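Local coordinates for putative exported protein (PDB 2DVZ) that binds glutamate in the cleft of a periplasmic solute-binding fold and probably serves as the receptor of a tripartite tricarboxylate-type transporter, at residues A[143-148]-A[189-194]; A[178-182]-A[195-200]; A[16-22]-A[75-79]. One frame throughout, in Å; residues are numbered along the deposited sequence.

All three contacts use one mixed sheet of this periplasmic binding protein. Contacts 1 and 2 follow each other along strand 192-196: contact 1 pairs it with strand 145-148, contact 2 joins its end to the start of helix 178-187. Their centres are 12 Å apart, and they touch where Ile-193 CD1 packs 3.6 Å from Val-182 N. Contact 2 reaches the bound glutamate through Ser-178; in contact 1 the side chain of Ser-148 is about 7 Å from the bound glutamate. Contact 3 pairs strands 21-25 and 78-82 on the opposite side of the chain's centre from contact 1, the two contact centres 39 Å apart; its centre is 29 Å from that of contact 2.

Contact 1: residues A[143-148]-A[189-194]; sequences KYSYGS and QIELIF
Strands 145-148 and 192-194 pair in parallel here, Tyr-146 beside Leu-192 and Gly-147 beside Ile-193, within the sheet of a periplasmic binding protein domain; helix 178-187 precedes the second strand. The ladder is carried by three backbone bonds: Leu-192 N to Ser-145 O (3.1 Å), Gly-147 N to Leu-192 O, and Phe-194 N to Gly-147 O. Gly-147 leaves room on its face for Ile-190, whose CD1 lies 3.6 Å from Gly-147 CA.

On the other face Tyr-146 and Phe-194 form a T-shaped pair, planes at 75°, with CE2 of Phe-194 over the tyrosine face toward its rim. The Tyr-146 OH bonds to Glu-160 of helix 154-166, and Phe-162 meets Phe-194 edge-to-face.

At the Ser-145 end of the pair, Glu-191 stands in for a backbone partner. Its CB and CG lie against the edge of the Tyr-144 ring, CG 3.4 Å from Tyr-144 CD1; the bend at chi2 (70°) then turns the carboxylate to Ser-145. Glu-191 OE1 takes two donors from that one residue: Ser-145 N at 2.9 Å, nearly straight at 162° and nearly along the C-O axis, and Ser-145 OG at 3.1 Å, on the syn side but tilted out of the carboxylate plane.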
ATOM      1  N   LYS A 143      23.515  -0.201  11.850  1.00 18.04           N
ATOM      2  CA  LYS A 143      23.843   1.234  11.820  1.00 17.92           C
ATOM      3  C   LYS A 143      22.909   2.106  10.988  1.00 17.60           C
ATOM      4  O   LYS A 143      22.778   3.322  11.227  1.00 17.54           O
ATOM      5  CB  LYS A 143      25.268   1.422  11.325  1.00 18.56           C
ATOM      6  CG  LYS A 143      26.285   0.992  12.394  1.00 21.00           C
ATOM      7  CD  LYS A 143      27.682   0.949  11.876  1.00 22.42           C
ATOM      8  CE  LYS A 143      28.416   2.166  12.309  1.00 23.63           C
ATOM      9  NZ  LYS A 143      29.854   1.898  12.031  1.00 25.45           N
ATOM     10  N   TYR A 144      22.263   1.505   9.998  1.00 17.17           N
ATOM     11  CA  TYR A 144      21.318   2.253   9.169  1.00 16.40           C
ATOM     12  C   TYR A 144      19.922   1.968   9.691  1.00 16.50           C
ATOM     13  O   TYR A 144      19.654   0.888  10.259  1.00 16.92           O
ATOM     14  CB  TYR A 144      21.427   1.830   7.691  1.00 15.74           C
ATOM     15  CG  TYR A 144      22.636   2.427   6.978  1.00 14.63           C
ATOM     16  CD1 TYR A 144      22.582   3.724   6.472  1.00 13.91           C
ATOM     17  CD2 TYR A 144      23.826   1.710   6.826  1.00 12.95           C
ATOM     18  CE1 TYR A 144      23.662   4.300   5.825  1.00 12.46           C
ATOM     19  CE2 TYR A 144      24.922   2.283   6.193  1.00 11.09           C
ATOM     20  CZ  TYR A 144      24.825   3.579   5.680  1.00 12.59           C
ATOM     21  OH  TYR A 144      25.861   4.198   5.001  1.00 13.10           O
ATOM     22  N   SER A 145      19.034   2.921   9.474  1.00 15.82           N
ATOM     23  CA  SER A 145      17.640   2.725   9.796  1.00 15.96           C
ATOM     24  C   SER A 145      16.732   2.986   8.585  1.00 15.09           C
ATOM     25  O   SER A 145      17.100   3.668   7.610  1.00 14.89           O
ATOM     26  CB  SER A 145      17.262   3.650  10.937  1.00 16.78           C
ATOM     27  OG  SER A 145      17.323   4.975  10.439  1.00 20.90           O
ATOM     28  N   TYR A 146      15.537   2.423   8.669  1.00 13.80           N
ATOM     29  CA  TYR A 146      14.578   2.506   7.597  1.00 12.86           C
ATOM     30  C   TYR A 146      13.239   2.855   8.188  1.00 12.60           C
ATOM     31  O   TYR A 146      12.936   2.468   9.324  1.00 13.59           O
ATOM     32  CB  TYR A 146      14.506   1.183   6.821  1.00 12.21           C
ATOM     33  CG  TYR A 146      13.740   0.017   7.457  1.00 12.61           C
ATOM     34  CD1 TYR A 146      12.357  -0.181   7.205  1.00 12.92           C
ATOM     35  CD2 TYR A 146      14.405  -0.930   8.248  1.00 11.03           C
ATOM     36  CE1 TYR A 146      11.662  -1.282   7.754  1.00 11.69           C
ATOM     37  CE2 TYR A 146      13.724  -2.027   8.798  1.00 11.53           C
ATOM     38  CZ  TYR A 146      12.357  -2.208   8.535  1.00 12.48           C
ATOM     39  OH  TYR A 146      11.711  -3.321   9.074  1.00 13.04           O
ATOM     40  N   GLY A 147      12.455   3.574   7.400  1.00 11.82           N
ATOM     41  CA  GLY A 147      11.121   3.958   7.742  1.00 10.52           C
ATOM     42  C   GLY A 147      10.113   3.063   7.062  1.00 11.07           C
ATOM     43  O   GLY A 147      10.368   2.503   5.986  1.00  9.89           O
ATOM     44  N   SER A 148       8.977   2.911   7.748  1.00 11.45           N
ATOM     45  CA  SER A 148       7.806   2.216   7.263  1.00 11.78           C
ATOM     46  C   SER A 148       6.540   3.065   7.536  1.00 12.22           C
ATOM     47  O   SER A 148       6.581   4.155   8.150  1.00 11.27           O
ATOM     48  CB  SER A 148       7.698   0.852   7.944  1.00 11.87           C
ATOM     49  OG  SER A 148       7.173   0.981   9.268  1.00 13.18           O
ATOM     50  N   GLN A 189      16.723  11.905   8.136  1.00 17.17           N
ATOM     51  CA  GLN A 189      16.524  11.436   9.524  1.00 17.21           C
ATOM     52  C   GLN A 189      16.467   9.893   9.547  1.00 15.95           C
ATOM     53  O   GLN A 189      16.728   9.270  10.569  1.00 14.94           O
ATOM     54  CB  GLN A 189      15.283  12.074  10.181  1.00 17.78           C
ATOM     55  CG  GLN A 189      15.442  13.580  10.484  1.00 21.08           C
ATOM     56  CD  GLN A 189      15.205  14.451   9.250  1.00 26.40           C
ATOM     57  OE1 GLN A 189      14.694  13.974   8.235  1.00 30.18           O
ATOM     58  NE2 GLN A 189      15.580  15.719   9.327  1.00 27.86           N
ATOM     59  N   ILE A 190      16.138   9.292   8.396  1.00 15.14           N
ATOM     60  CA  ILE A 190      16.289   7.833   8.168  1.00 13.97           C
ATOM     61  C   ILE A 190      17.046   7.775   6.835  1.00 13.93           C
ATOM     62  O   ILE A 190      16.859   8.643   5.995  1.00 13.61           O
ATOM     63  CB  ILE A 190      14.906   7.074   8.114  1.00 14.06           C
ATOM     64  CG1 ILE A 190      13.964   7.774   7.125  1.00 12.94           C
ATOM     65  CG2 ILE A 190      14.276   6.979   9.513  1.00 13.17           C
ATOM     66  CD1 ILE A 190      12.580   7.178   6.943  1.00 13.00           C
ATOM     67  N   GLU A 191      17.920   6.787   6.666  1.00 13.90           N
ATOM     68  CA  GLU A 191      18.733   6.671   5.448  1.00 14.44           C
ATOM     69  C   GLU A 191      17.945   5.909   4.343  1.00 14.12           C
ATOM     70  O   GLU A 191      18.075   6.194   3.150  1.00 13.96           O
ATOM     71  CB  GLU A 191      20.100   5.998   5.775  1.00 14.87           C
ATOM     72  CG  GLU A 191      21.015   6.711   6.898  1.00 17.57           C
ATOM     73  CD  GLU A 191      20.516   6.663   8.418  1.00 19.38           C
ATOM     74  OE1 GLU A 191      19.851   5.688   8.877  1.00 13.03           O
ATOM     75  OE2 GLU A 191      20.862   7.642   9.175  1.00 23.34           O
ATOM     76  N   LEU A 192      17.118   4.954   4.778  1.00 13.44           N
ATOM     77  CA  LEU A 192      16.367   4.055   3.908  1.00 12.08           C
ATOM     78  C   LEU A 192      14.869   4.256   4.123  1.00 11.84           C
ATOM     79  O   LEU A 192      14.424   4.698   5.200  1.00 11.78           O
ATOM     80  CB  LEU A 192      16.714   2.573   4.207  1.00 11.80           C
ATOM     81  CG  LEU A 192      18.018   1.882   3.750  1.00 11.95           C
ATOM     82  CD1 LEU A 192      19.366   2.594   4.142  1.00  9.49           C
ATOM     83  CD2 LEU A 192      18.021   0.429   4.214  1.00 10.50           C
ATOM     84  N   ILE A 193      14.099   3.920   3.096  1.00 11.33           N
ATOM     85  CA  ILE A 193      12.658   3.839   3.219  1.00 11.15           C
ATOM     86  C   ILE A 193      12.186   2.650   2.435  1.00 11.86           C
ATOM     87  O   ILE A 193      12.660   2.398   1.328  1.00 12.67           O
ATOM     88  CB  ILE A 193      11.934   5.136   2.776  1.00 11.56           C
ATOM     89  CG1 ILE A 193      10.449   5.113   3.205  1.00 10.40           C
ATOM     90  CG2 ILE A 193      12.161   5.458   1.267  1.00 12.37           C
ATOM     91  CD1 ILE A 193       9.644   6.294   2.812  1.00  9.42           C
ATOM     92  N   PHE A 194      11.278   1.884   3.033  1.00 11.74           N
ATOM     93  CA  PHE A 194      10.518   0.891   2.282  1.00 10.55           C
ATOM     94  C   PHE A 194       9.161   1.501   2.037  1.00 11.18           C
ATOM     95  O   PHE A 194       8.473   1.864   2.987  1.00 11.64           O
ATOM     96  CB  PHE A 194      10.419  -0.402   3.078  1.00  9.96           C
ATOM     97  CG  PHE A 194      11.705  -1.177   3.115  1.00  8.23           C
ATOM     98  CD1 PHE A 194      11.937  -2.214   2.200  1.00  7.42           C
ATOM     99  CD2 PHE A 194      12.700  -0.870   4.045  1.00  8.31           C
ATOM    100  CE1 PHE A 194      13.142  -2.912   2.226  1.00  8.68           C
ATOM    101  CE2 PHE A 194      13.942  -1.578   4.063  1.00  6.90           C
ATOM    102  CZ  PHE A 194      14.152  -2.584   3.164  1.00  7.85           C
TER
HETATM  103  O   HOH W   1      22.221   5.794  11.284  1.00 21.53           O

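Contact 2: residues A[178-182]-A[195-200]; sequences SGPAV and DNLPSS. With GLU (glutamic acid), chain G.
Asp-195 opens the contact by taking the hydroxyl of Ser-178: OG gives a 2.7 Å hydrogen bond to Asp-195 OD1, arriving 48° out of the carboxylate plane. With CG anti to the backbone N (chi1 -157°), the carboxylate is turned to the helix start, and its other oxygen, OD2, lies 3.3 Å from Val-182 CG2. OD1 also receives a weak bond from the N of Asn-196, the next residue and one that binds glutamate.

In this periplasmic binding protein fold, strand 192-196 ends here at the ligand cleft, and helix 178-187 begins beside it. Ser-178 N, at that helix start, donates to OE2 of the bound glutamate at 2.9 Å with an angle of 150°. Ser-178 thus meets ligand and Asp-195 with different atoms, and Asp-195 is a second-shell residue that fixes its hydroxyl; Thr-33, Ser-85 and Ser-149 supply further bonds to the ligand.

Farther on, Ser-199 OG donates to Asp-195 OD2 at 2.6 Å from the syn side and also pairs with Ser-32. Ser-200 OG donates to the anti lone pair of Asp-195 OD2 at 2.7 Å. Ser-200 OG also touches Val-182 CG2 at 3.6 Å.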
ATOM      1  N   SER A 178       3.420   6.323   5.129  1.00 14.31           N
ATOM      2  CA  SER A 178       4.575   6.670   4.311  1.00 13.51           C
ATOM      3  C   SER A 178       4.740   8.182   4.085  1.00 14.03           C
ATOM      4  O   SER A 178       5.872   8.653   3.870  1.00 15.18           O
ATOM      5  CB  SER A 178       4.494   5.939   2.996  1.00 13.54           C
ATOM      6  OG  SER A 178       4.573   4.544   3.242  1.00 14.14           O
ATOM      7  N   GLY A 179       3.642   8.942   4.133  1.00 13.41           N
ATOM      8  CA  GLY A 179       3.714  10.412   4.105  1.00 13.02           C
ATOM      9  C   GLY A 179       4.854  10.952   4.969  1.00 12.76           C
ATOM     10  O   GLY A 179       5.826  11.527   4.439  1.00 13.25           O
ATOM     11  N   PRO A 180       4.727  10.840   6.302  1.00 12.36           N
ATOM     12  CA  PRO A 180       5.829  11.303   7.137  1.00 12.58           C
ATOM     13  C   PRO A 180       7.150  10.551   6.949  1.00 13.15           C
ATOM     14  O   PRO A 180       8.216  11.138   7.212  1.00 13.11           O
ATOM     15  CB  PRO A 180       5.282  11.154   8.571  1.00 12.25           C
ATOM     16  CG  PRO A 180       3.767  11.205   8.381  1.00 11.95           C
ATOM     17  CD  PRO A 180       3.558  10.446   7.115  1.00 12.21           C
ATOM     18  N   ALA A 181       7.091   9.283   6.518  1.00 12.96           N
ATOM     19  CA  ALA A 181       8.310   8.531   6.289  1.00 13.36           C
ATOM     20  C   ALA A 181       9.093   9.102   5.105  1.00 13.72           C
ATOM     21  O   ALA A 181      10.302   9.280   5.184  1.00 13.76           O
ATOM     22  CB  ALA A 181       8.012   7.029   6.109  1.00 12.91           C
ATOM     23  N   VAL A 182       8.399   9.406   4.009  1.00 14.59           N
ATOM     24  CA  VAL A 182       9.030   9.931   2.804  1.00 14.59           C
ATOM     25  C   VAL A 182       9.766  11.238   3.125  1.00 16.17           C
ATOM     26  O   VAL A 182      10.913  11.460   2.677  1.00 17.13           O
ATOM     27  CB  VAL A 182       7.994  10.067   1.616  1.00 14.83           C
ATOM     28  CG1 VAL A 182       8.526  10.980   0.490  1.00 14.22           C
ATOM     29  CG2 VAL A 182       7.580   8.687   1.063  1.00 12.79           C
ATOM     30  N   ASP A 195       8.796   1.670   0.768  1.00 11.32           N
ATOM     31  CA  ASP A 195       7.544   2.307   0.428  1.00 11.26           C
ATOM     32  C   ASP A 195       6.784   1.603  -0.697  1.00 11.71           C
ATOM     33  O   ASP A 195       7.316   0.706  -1.387  1.00 10.95           O
ATOM     34  CB  ASP A 195       7.777   3.774   0.046  1.00 11.29           C
ATOM     35  CG  ASP A 195       6.533   4.629   0.215  1.00 12.49           C
ATOM     36  OD1 ASP A 195       5.529   4.127   0.781  1.00 14.48           O
ATOM     37  OD2 ASP A 195       6.554   5.803  -0.218  1.00 12.67           O
ATOM     38  N   ASN A 196       5.516   2.006  -0.828  1.00 11.84           N
ATOM     39  CA  ASN A 196       4.723   1.741  -1.996  1.00 11.81           C
ATOM     40  C   ASN A 196       5.125   2.866  -2.904  1.00 11.78           C
ATOM     41  O   ASN A 196       5.276   4.004  -2.471  1.00 12.45           O
ATOM     42  CB  ASN A 196       3.203   1.792  -1.691  1.00 12.30           C
ATOM     43  CG  ASN A 196       2.830   1.211  -0.281  1.00 11.68           C
ATOM     44  OD1 ASN A 196       2.399   1.960   0.600  1.00 13.33           O
ATOM     45  ND2 ASN A 196       2.998  -0.086  -0.084  1.00  8.16           N
ATOM     46  N   LEU A 197       5.304   2.549  -4.177  1.00 11.84           N
ATOM     47  CA  LEU A 197       5.945   3.469  -5.119  1.00 10.95           C
ATOM     48  C   LEU A 197       5.295   4.866  -5.278  1.00 10.74           C
ATOM     49  O   LEU A 197       6.013   5.858  -5.241  1.00 11.78           O
ATOM     50  CB  LEU A 197       6.259   2.739  -6.455  1.00 10.96           C
ATOM     51  CG  LEU A 197       7.085   3.442  -7.562  1.00 11.26           C
ATOM     52  CD1 LEU A 197       8.377   4.203  -7.035  1.00  9.17           C
ATOM     53  CD2 LEU A 197       7.404   2.441  -8.664  1.00  9.36           C
ATOM     54  N   PRO A 198       3.954   4.961  -5.441  1.00 10.13           N
ATOM     55  CA  PRO A 198       3.354   6.292  -5.660  1.00  9.96           C
ATOM     56  C   PRO A 198       3.765   7.470  -4.746  1.00 10.68           C
ATOM     57  O   PRO A 198       3.864   8.591  -5.255  1.00 11.13           O
ATOM     58  CB  PRO A 198       1.844   6.017  -5.597  1.00  8.41           C
ATOM     59  CG  PRO A 198       1.753   4.604  -6.059  1.00  8.80           C
ATOM     60  CD  PRO A 198       2.924   3.903  -5.500  1.00  9.54           C
ATOM     61  N   SER A 199       3.950   7.251  -3.439  1.00 11.83           N
ATOM     62  CA  SER A 199       4.316   8.350  -2.515  1.00 13.07           C
ATOM     63  C   SER A 199       5.793   8.747  -2.605  1.00 13.91           C
ATOM     64  O   SER A 199       6.156   9.900  -2.329  1.00 15.16           O
ATOM     65  CB  SER A 199       3.954   8.041  -1.042  1.00 12.81           C
ATOM     66  OG  SER A 199       4.128   6.672  -0.747  1.00 13.19           O
ATOM     67  N   SER A 200       6.644   7.790  -2.967  1.00 13.93           N
ATOM     68  CA  SER A 200       8.044   8.069  -3.139  1.00 13.55           C
ATOM     69  C   SER A 200       8.319   8.567  -4.549  1.00 13.42           C
ATOM     70  O   SER A 200       9.309   9.232  -4.771  1.00 12.49           O
ATOM     71  CB  SER A 200       8.860   6.800  -2.840  1.00 13.72           C
ATOM     72  OG  SER A 200       8.903   6.532  -1.431  1.00 14.79           O
TER
HETATM   73  N   GLU G1055       1.652   0.688   3.834  1.00 11.71           N
HETATM   74  CA  GLU G1055       0.318   0.944   3.258  1.00 11.29           C
HETATM   75  C   GLU G1055      -0.129  -0.178   2.335  1.00 12.00           C
HETATM   76  O   GLU G1055      -0.335  -0.042   1.125  1.00 12.47           O
HETATM   77  CB  GLU G1055       0.261   2.324   2.611  1.00 11.17           C
HETATM   78  CG  GLU G1055       0.915   3.405   3.490  1.00  8.76           C
HETATM   79  CD  GLU G1055       0.323   4.774   3.322  1.00  9.91           C
HETATM   80  OE1 GLU G1055      -0.632   4.882   2.524  1.00 10.90           O
HETATM   81  OE2 GLU G1055       0.788   5.752   4.009  1.00 10.40           O
HETATM   82  OXT GLU G1055      -0.355  -1.291   2.838  1.00 12.13           O

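Contact 3: residues A[16-22]-A[75-79]; sequences YPSKAIR and DGYTL
Tyr-77 lies across the loop 16-20 just ahead of a parallel strand pair, 21-25 with 78-82, in the periplasmic binding protein sheet. Its CB passes 3.9 Å from Lys-19 CE. Lys-19 CE sits over one ring face, 3.5 Å from Tyr-77 CG, a CH-pi contact made possible by the extended lysine chain beyond CG; Lys-19 NZ adds an off-centre cation-pi approach. CD1 meets Ala-20 O and Ile-21 CG1, CD2 meets Lys-19 CE, and CE1 meets Lys-19 O and Pro-17 CB.

The opposite face takes Tyr-16, whose CD1 comes within 3.5 Å of Tyr-77 CZ and also meets CE2. The two side chains run antiparallel past one another, planes 49° apart. At the tip, Tyr-77 OH accepts Ser-18 N at 2.9 Å. Tyr-16 has CG anti to its N (chi1 -179°), which brings Tyr-16 OH to Gly-76 O, 2.5 Å, arriving from above the carbonyl plane.

Beyond the ring, Arg-22 N bonds to Tyr-77 O and Leu-79 N to Arg-22 O, registering the strands. The guanidinium of Arg-22, salt-bridged to Glu-55, lays a face over Thr-78 CG2. One water joins Lys-19 NZ to Asp-75 OD2, 2.7 Å from each.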
ATOM      1  N   TYR A  16     -29.632   4.847  -4.341  1.00 24.75           N
ATOM      2  CA  TYR A  16     -28.218   5.018  -4.021  1.00 22.72           C
ATOM      3  C   TYR A  16     -27.436   5.597  -5.237  1.00 22.65           C
ATOM      4  O   TYR A  16     -27.643   5.154  -6.366  1.00 23.75           O
ATOM      5  CB  TYR A  16     -27.647   3.672  -3.574  1.00 21.23           C
ATOM      6  CG  TYR A  16     -26.198   3.752  -3.200  1.00 19.35           C
ATOM      7  CD1 TYR A  16     -25.823   4.071  -1.890  1.00 16.77           C
ATOM      8  CD2 TYR A  16     -25.198   3.566  -4.156  1.00 18.85           C
ATOM      9  CE1 TYR A  16     -24.527   4.207  -1.527  1.00 17.58           C
ATOM     10  CE2 TYR A  16     -23.842   3.693  -3.787  1.00 18.74           C
ATOM     11  CZ  TYR A  16     -23.526   4.009  -2.462  1.00 18.69           C
ATOM     12  OH  TYR A  16     -22.224   4.124  -2.043  1.00 17.62           O
ATOM     13  N   PRO A  17     -26.578   6.617  -5.016  1.00 21.74           N
ATOM     14  CA  PRO A  17     -26.380   7.375  -3.779  1.00 21.05           C
ATOM     15  C   PRO A  17     -27.216   8.663  -3.803  1.00 20.54           C
ATOM     16  O   PRO A  17     -27.337   9.263  -4.853  1.00 20.20           O
ATOM     17  CB  PRO A  17     -24.882   7.689  -3.796  1.00 20.78           C
ATOM     18  CG  PRO A  17     -24.435   7.496  -5.286  1.00 21.37           C
ATOM     19  CD  PRO A  17     -25.659   7.070  -6.069  1.00 21.48           C
ATOM     20  N   SER A  18     -27.756   9.079  -2.651  1.00 20.17           N
ATOM     21  CA  SER A  18     -28.662  10.226  -2.559  1.00 19.95           C
ATOM     22  C   SER A  18     -27.998  11.328  -1.746  1.00 20.01           C
ATOM     23  O   SER A  18     -28.466  12.487  -1.688  1.00 20.89           O
ATOM     24  CB  SER A  18     -30.019   9.788  -1.964  1.00 20.04           C
ATOM     25  OG  SER A  18     -29.869   9.232  -0.653  1.00 19.73           O
ATOM     26  N   LYS A  19     -26.856  10.972  -1.167  1.00 19.66           N
ATOM     27  CA  LYS A  19     -26.035  11.894  -0.401  1.00 18.67           C
ATOM     28  C   LYS A  19     -24.513  11.534  -0.533  1.00 18.52           C
ATOM     29  O   LYS A  19     -24.154  10.525  -1.146  1.00 17.89           O
ATOM     30  CB  LYS A  19     -26.504  11.846   1.056  1.00 18.70           C
ATOM     31  CG  LYS A  19     -26.217  10.546   1.740  1.00 18.44           C
ATOM     32  CD  LYS A  19     -26.833  10.449   3.100  1.00 18.44           C
ATOM     33  CE  LYS A  19     -26.351   9.200   3.760  1.00 19.19           C
ATOM     34  NZ  LYS A  19     -27.140   8.747   4.941  1.00 21.03           N
ATOM     35  N   ALA A  20     -23.651  12.371   0.050  1.00 18.07           N
ATOM     36  CA  ALA A  20     -22.208  12.136   0.153  1.00 17.51           C
ATOM     37  C   ALA A  20     -21.831  10.773   0.720  1.00 17.26           C
ATOM     38  O   ALA A  20     -22.469  10.257   1.656  1.00 17.07           O
ATOM     39  CB  ALA A  20     -21.526  13.236   0.996  1.00 17.14           C
ATOM     40  N   ILE A  21     -20.759  10.220   0.147  1.00 16.11           N
ATOM     41  CA  ILE A  21     -20.186   8.959   0.595  1.00 14.73           C
ATOM     42  C   ILE A  21     -18.851   9.270   1.275  1.00 14.61           C
ATOM     43  O   ILE A  21     -18.030   9.984   0.717  1.00 14.05           O
ATOM     44  CB  ILE A  21     -19.962   8.003  -0.591  1.00 14.36           C
ATOM     45  CG1 ILE A  21     -21.272   7.728  -1.324  1.00 13.11           C
ATOM     46  CG2 ILE A  21     -19.300   6.724  -0.141  1.00 13.37           C
ATOM     47  CD1 ILE A  21     -21.113   7.626  -2.802  1.00 13.43           C
ATOM     48  N   ARG A  22     -18.687   8.764   2.499  1.00 14.40           N
ATOM     49  CA  ARG A  22     -17.468   8.893   3.243  1.00 14.63           C
ATOM     50  C   ARG A  22     -16.554   7.759   2.759  1.00 13.72           C
ATOM     51  O   ARG A  22     -16.991   6.609   2.578  1.00 12.33           O
ATOM     52  CB  ARG A  22     -17.733   8.775   4.760  1.00 14.08           C
ATOM     53  CG  ARG A  22     -18.629   9.896   5.346  1.00 15.93           C
ATOM     54  CD  ARG A  22     -19.146   9.577   6.788  1.00 17.37           C
ATOM     55  NE  ARG A  22     -18.050   9.230   7.694  1.00 20.58           N
ATOM     56  CZ  ARG A  22     -18.103   8.278   8.630  1.00 23.95           C
ATOM     57  NH1 ARG A  22     -19.214   7.550   8.810  1.00 23.70           N
ATOM     58  NH2 ARG A  22     -17.021   8.033   9.379  1.00 25.75           N
ATOM     59  N   ASP A  75     -24.813   0.689   4.777  1.00 15.36           N
ATOM     60  CA  ASP A  75     -25.694   1.334   3.824  1.00 15.34           C
ATOM     61  C   ASP A  75     -25.035   1.787   2.507  1.00 14.99           C
ATOM     62  O   ASP A  75     -25.736   2.209   1.599  1.00 15.87           O
ATOM     63  CB  ASP A  75     -26.427   2.509   4.498  1.00 15.57           C
ATOM     64  CG  ASP A  75     -25.485   3.513   5.108  1.00 16.01           C
ATOM     65  OD1 ASP A  75     -24.263   3.399   4.932  1.00 15.21           O
ATOM     66  OD2 ASP A  75     -25.966   4.465   5.757  1.00 19.21           O
ATOM     67  N   GLY A  76     -23.705   1.694   2.421  1.00 14.73           N
ATOM     68  CA  GLY A  76     -22.920   2.175   1.294  1.00 14.64           C
ATOM     69  C   GLY A  76     -22.417   3.616   1.374  1.00 15.31           C
ATOM     70  O   GLY A  76     -21.751   4.077   0.445  1.00 15.67           O
ATOM     71  N   TYR A  77     -22.741   4.342   2.451  1.00 15.02           N
ATOM     72  CA  TYR A  77     -22.299   5.727   2.609  1.00 14.61           C
ATOM     73  C   TYR A  77     -21.080   5.877   3.541  1.00 14.59           C
ATOM     74  O   TYR A  77     -20.612   6.989   3.802  1.00 15.20           O
ATOM     75  CB  TYR A  77     -23.468   6.582   3.100  1.00 14.81           C
ATOM     76  CG  TYR A  77     -24.582   6.650   2.087  1.00 13.92           C
ATOM     77  CD1 TYR A  77     -24.447   7.430   0.947  1.00 11.34           C
ATOM     78  CD2 TYR A  77     -25.754   5.902   2.254  1.00 13.60           C
ATOM     79  CE1 TYR A  77     -25.424   7.484   0.014  1.00 12.85           C
ATOM     80  CE2 TYR A  77     -26.769   5.948   1.313  1.00 14.51           C
ATOM     81  CZ  TYR A  77     -26.602   6.750   0.194  1.00 14.95           C
ATOM     82  OH  TYR A  77     -27.593   6.818  -0.771  1.00 15.37           O
ATOM     83  N   THR A  78     -20.565   4.765   4.049  1.00 13.77           N
ATOM     84  CA  THR A  78     -19.259   4.789   4.682  1.00 13.75           C
ATOM     85  C   THR A  78     -18.453   3.648   4.106  1.00 14.37           C
ATOM     86  O   THR A  78     -18.732   2.474   4.362  1.00 15.03           O
ATOM     87  CB  THR A  78     -19.341   4.685   6.221  1.00 13.91           C
ATOM     88  OG1 THR A  78     -20.251   5.695   6.741  1.00 15.21           O
ATOM     89  CG2 THR A  78     -17.960   4.815   6.828  1.00 11.14           C
ATOM     90  N   LEU A  79     -17.446   4.002   3.322  1.00 14.17           N
ATOM     91  CA  LEU A  79     -16.616   3.014   2.637  1.00 13.78           C
ATOM     92  C   LEU A  79     -15.182   3.189   3.096  1.00 13.43           C
ATOM     93  O   LEU A  79     -14.871   4.112   3.851  1.00 13.73           O
ATOM     94  CB  LEU A  79     -16.726   3.217   1.110  1.00 13.96           C
ATOM     95  CG  LEU A  79     -18.150   3.232   0.538  1.00 12.76           C
ATOM     96  CD1 LEU A  79     -18.046   3.588  -0.890  1.00 14.04           C
ATOM     97  CD2 LEU A  79     -18.838   1.912   0.655  1.00 10.46           C
TER
HETATM   98  O   HOH W   2     -25.600   7.085   6.390  1.00 23.99           O